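Local coordinates for protein laccase (Uncultured bacterium, PDB 4F7K) that probably oxidises phenolic and related substrates while reducing oxygen to water, as an extracellular laccase of the multicopper oxidase family, at residues N105-Q110 / L397-M402. Residues are numbered along the deposited sequence; the frame is centred on the assembly and turned at random.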
ATOM      1  N   ASN A 105     -11.115  -8.733  -0.636  1.00 32.30           N
ATOM      2  CA  ASN A 105     -11.756  -8.762   0.667  1.00 33.43           C
ATOM      3  C   ASN A 105     -10.771  -8.777   1.847  1.00 32.97           C
ATOM      4  O   ASN A 105     -11.163  -9.041   2.992  1.00 32.78           O
ATOM      5  CB  ASN A 105     -12.720  -9.958   0.760  1.00 33.74           C
ATOM      6  CG  ASN A 105     -12.022 -11.287   0.604  1.00 33.40           C
ATOM      7  OD1 ASN A 105     -10.795 -11.363   0.421  1.00 32.59           O
ATOM      8  ND2 ASN A 105     -12.805 -12.351   0.649  1.00 33.66           N
ATOM      9  N   ARG A 106      -9.512  -8.452   1.574  1.00 32.96           N
ATOM     10  CA  ARG A 106      -8.461  -8.546   2.589  1.00 33.31           C
ATOM     11  C   ARG A 106      -8.707  -7.761   3.907  1.00 35.04           C
ATOM     12  O   ARG A 106      -8.280  -8.200   5.022  1.00 33.90           O
ATOM     13  CB  ARG A 106      -7.093  -8.210   1.986  1.00 32.83           C
ATOM     14  CG  ARG A 106      -5.965  -8.623   2.915  1.00 29.95           C
ATOM     15  CD  ARG A 106      -4.569  -8.516   2.323  1.00 27.43           C
ATOM     16  NE  ARG A 106      -3.603  -8.755   3.403  1.00 21.92           N
ATOM     17  CZ  ARG A 106      -2.962  -7.770   4.024  1.00 24.47           C
ATOM     18  NH1 ARG A 106      -3.144  -6.512   3.611  1.00 23.49           N
ATOM     19  NH2 ARG A 106      -2.123  -8.023   5.034  1.00 21.89           N
ATOM     20  N   SER A 107      -9.460  -6.673   3.800  1.00 36.21           N
ATOM     21  CA  SER A 107      -9.698  -5.790   4.949  1.00 38.40           C
ATOM     22  C   SER A 107     -10.698  -6.348   5.903  1.00 39.80           C
ATOM     23  O   SER A 107     -10.784  -5.892   7.039  1.00 40.81           O
ATOM     24  CB  SER A 107     -10.174  -4.421   4.491  1.00 39.49           C
ATOM     25  OG  SER A 107      -9.092  -3.729   3.929  1.00 40.36           O
ATOM     26  N   TRP A 108     -11.460  -7.339   5.460  1.00 40.98           N
ATOM     27  CA  TRP A 108     -12.480  -7.901   6.336  1.00 42.25           C
ATOM     28  C   TRP A 108     -12.492  -9.431   6.412  1.00 42.45           C
ATOM     29  O   TRP A 108     -13.352 -10.007   7.068  1.00 43.44           O
ATOM     30  CB  TRP A 108     -13.866  -7.351   5.975  1.00 44.00           C
ATOM     31  CG  TRP A 108     -14.471  -7.898   4.712  1.00 45.20           C
ATOM     32  CD1 TRP A 108     -15.207  -9.044   4.588  1.00 46.80           C
ATOM     33  CD2 TRP A 108     -14.412  -7.316   3.403  1.00 46.27           C
ATOM     34  NE1 TRP A 108     -15.591  -9.228   3.280  1.00 46.59           N
ATOM     35  CE2 TRP A 108     -15.122  -8.181   2.531  1.00 46.25           C
ATOM     36  CE3 TRP A 108     -13.813  -6.159   2.874  1.00 45.80           C
ATOM     37  CZ2 TRP A 108     -15.276  -7.912   1.174  1.00 46.49           C
ATOM     38  CZ3 TRP A 108     -13.970  -5.884   1.510  1.00 47.32           C
ATOM     39  CH2 TRP A 108     -14.690  -6.758   0.677  1.00 47.41           C
ATOM     40  N   GLU A 109     -11.551 -10.090   5.750  1.00 40.72           N
ATOM     41  CA  GLU A 109     -11.460 -11.535   5.874  1.00 41.11           C
ATOM     42  C   GLU A 109     -10.085 -11.931   6.382  1.00 39.34           C
ATOM     43  O   GLU A 109      -9.093 -11.817   5.650  1.00 36.53           O
ATOM     44  CB  GLU A 109     -11.702 -12.236   4.520  1.00 41.47           C
ATOM     45  CG  GLU A 109     -13.122 -12.089   3.976  1.00 46.27           C
ATOM     46  CD  GLU A 109     -14.214 -12.907   4.706  1.00 51.52           C
ATOM     47  OE1 GLU A 109     -13.917 -13.708   5.643  1.00 53.31           O
ATOM     48  OE2 GLU A 109     -15.394 -12.738   4.313  1.00 53.18           O
ATOM     49  N   GLN A 110     -10.070 -12.459   7.603  1.00 38.94           N
ATOM     50  CA  GLN A 110      -8.863 -12.903   8.273  1.00 38.67           C
ATOM     51  C   GLN A 110      -8.107 -13.964   7.460  1.00 36.78           C
ATOM     52  O   GLN A 110      -6.905 -13.896   7.417  1.00 35.43           O
ATOM     53  CB  GLN A 110      -9.170 -13.403   9.709  1.00 40.76           C
ATOM     54  CG  GLN A 110      -7.935 -13.943  10.536  1.00 45.14           C
ATOM     55  CD  GLN A 110      -6.817 -12.898  10.741  1.00 50.42           C
ATOM     56  OE1 GLN A 110      -6.942 -11.980  11.569  0.60 52.38           O
ATOM     57  NE2 GLN A 110      -5.718 -13.047   9.994  0.60 49.60           N
ATOM     58  N   LEU A 397     -15.412   1.750  -6.245  1.00 43.41           N
ATOM     59  CA  LEU A 397     -15.496   1.626  -4.800  1.00 42.36           C
ATOM     60  C   LEU A 397     -14.810   2.774  -4.075  1.00 40.87           C
ATOM     61  O   LEU A 397     -13.697   3.149  -4.401  1.00 40.08           O
ATOM     62  CB  LEU A 397     -14.870   0.290  -4.371  1.00 41.99           C
ATOM     63  CG  LEU A 397     -15.046  -0.201  -2.931  1.00 43.23           C
ATOM     64  CD1 LEU A 397     -16.489  -0.581  -2.641  1.00 42.22           C
ATOM     65  CD2 LEU A 397     -14.148  -1.418  -2.708  1.00 41.08           C
ATOM     66  N   LEU A 398     -15.512   3.339  -3.105  1.00 40.41           N
ATOM     67  CA  LEU A 398     -14.901   4.164  -2.073  1.00 41.02           C
ATOM     68  C   LEU A 398     -15.006   3.335  -0.778  1.00 41.80           C
ATOM     69  O   LEU A 398     -16.089   3.032  -0.274  1.00 41.62           O
ATOM     70  CB  LEU A 398     -15.572   5.526  -1.957  1.00 40.51           C
ATOM     71  CG  LEU A 398     -15.102   6.596  -0.972  1.00 40.64           C
ATOM     72  CD1 LEU A 398     -13.637   6.938  -1.102  1.00 41.81           C
ATOM     73  CD2 LEU A 398     -15.914   7.867  -1.205  1.00 43.37           C
ATOM     74  N   HIS A 399     -13.857   2.918  -0.283  1.00 42.73           N
ATOM     75  CA  HIS A 399     -13.826   1.921   0.767  1.00 43.67           C
ATOM     76  C   HIS A 399     -13.414   2.587   2.058  1.00 43.14           C
ATOM     77  O   HIS A 399     -12.326   3.120   2.136  1.00 41.28           O
ATOM     78  CB  HIS A 399     -12.873   0.779   0.384  1.00 44.39           C
ATOM     79  CG  HIS A 399     -12.814  -0.327   1.389  1.00 48.24           C
ATOM     80  ND1 HIS A 399     -13.862  -0.625   2.237  1.00 52.44           N
ATOM     81  CD2 HIS A 399     -11.838  -1.222   1.673  1.00 52.17           C
ATOM     82  CE1 HIS A 399     -13.532  -1.643   3.007  1.00 53.04           C
ATOM     83  NE2 HIS A 399     -12.308  -2.024   2.686  1.00 54.27           N
ATOM     84  N   CYS A 400     -14.313   2.581   3.048  1.00 43.61           N
ATOM     85  CA  CYS A 400     -13.996   3.114   4.364  1.00 45.30           C
ATOM     86  C   CYS A 400     -13.942   1.971   5.354  1.00 44.74           C
ATOM     87  O   CYS A 400     -14.945   1.283   5.576  1.00 45.86           O
ATOM     88  CB  CYS A 400     -15.023   4.161   4.788  1.00 45.89           C
ATOM     89  SG  CYS A 400     -15.188   5.484   3.526  1.00 51.61           S
ATOM     90  N   HIS A 401     -12.769   1.740   5.924  1.00 43.09           N
ATOM     91  CA  HIS A 401     -12.597   0.626   6.862  1.00 41.76           C
ATOM     92  C   HIS A 401     -12.350   1.157   8.260  1.00 40.15           C
ATOM     93  O   HIS A 401     -11.381   1.888   8.481  1.00 38.39           O
ATOM     94  CB  HIS A 401     -11.433  -0.281   6.444  1.00 41.55           C
ATOM     95  CG  HIS A 401     -11.135  -1.383   7.419  1.00 43.17           C
ATOM     96  ND1 HIS A 401     -11.951  -2.485   7.573  1.00 45.30           N
ATOM     97  CD2 HIS A 401     -10.093  -1.568   8.266  1.00 42.78           C
ATOM     98  CE1 HIS A 401     -11.429  -3.295   8.479  1.00 45.39           C
ATOM     99  NE2 HIS A 401     -10.304  -2.759   8.919  1.00 42.05           N
ATOM    100  N   MET A 402     -13.222   0.770   9.187  1.00 39.17           N
ATOM    101  CA  MET A 402     -13.001   1.008  10.599  1.00 39.38           C
ATOM    102  C   MET A 402     -11.888   0.079  11.151  1.00 39.00           C
ATOM    103  O   MET A 402     -12.012  -1.160  11.152  1.00 37.44           O
ATOM    104  CB  MET A 402     -14.307   0.870  11.406  1.00 39.24           C
ATOM    105  CG  MET A 402     -14.188   1.348  12.912  1.00 41.56           C
ATOM    106  SD  MET A 402     -15.830   1.265  13.751  1.00 45.95           S
ATOM    107  CE  MET A 402     -15.407   1.501  15.442  1.00 50.42           C
TER
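One face of the His401 imidazole is turned to Ser107, whose CB lies 4.3 Å from the ring centroid and 20° off the normal, a CH-pi contact displaced toward the rim. On the same side of the ring, but out past the rim, the Ser107 carbonyl O comes obliquely to 3.0 Å from CE1 of His401, above the ring plane. His399 meets the serine differently, edge-on, with its NE2 3.7 Å from Ser107 CB and close to the imidazole plane. Trp108 approaches this nitrogen with its own edge, CZ3 standing 4.4 Å from His399 NE2, while one face of the indole is packed by Asn105 CB from its own loop.

Both histidines have CG anti to the backbone N (chi1 -178° for His399, 176° for His401), which sends the two rings out from the strand toward the loop. Ser107 fits against both, yet no hydrogen bond crosses the contact; its OG remains 3.8 Å from His399 NE2. His399 NE2 and His401 ND1 are buried here without a partner in the model, whereas His401 NE2 is hydrogen-bonded to Asp194 OD1. Replacing His401 with an alanine would probably leave Asp194 without this mate and open a gap beneath Ser107 CB and its carbonyl.

Across the loop's turn, Asn105 O accepts a bond from Trp108 N at 3.0 Å. Within the C-terminal sheet, backbone bonds tie His399 to His354 and His401 to Gly352 on strand 351-355. The contact thus brings the loop after strand 97-103, in the N-terminal cupredoxin region, against the C-terminal one. Its His399-Cys400-His401 triplet matches the His-Cys-His signature of multicopper oxidases, which in relatives links the type 1 copper to the trinuclear cluster between the first and last cupredoxin domains.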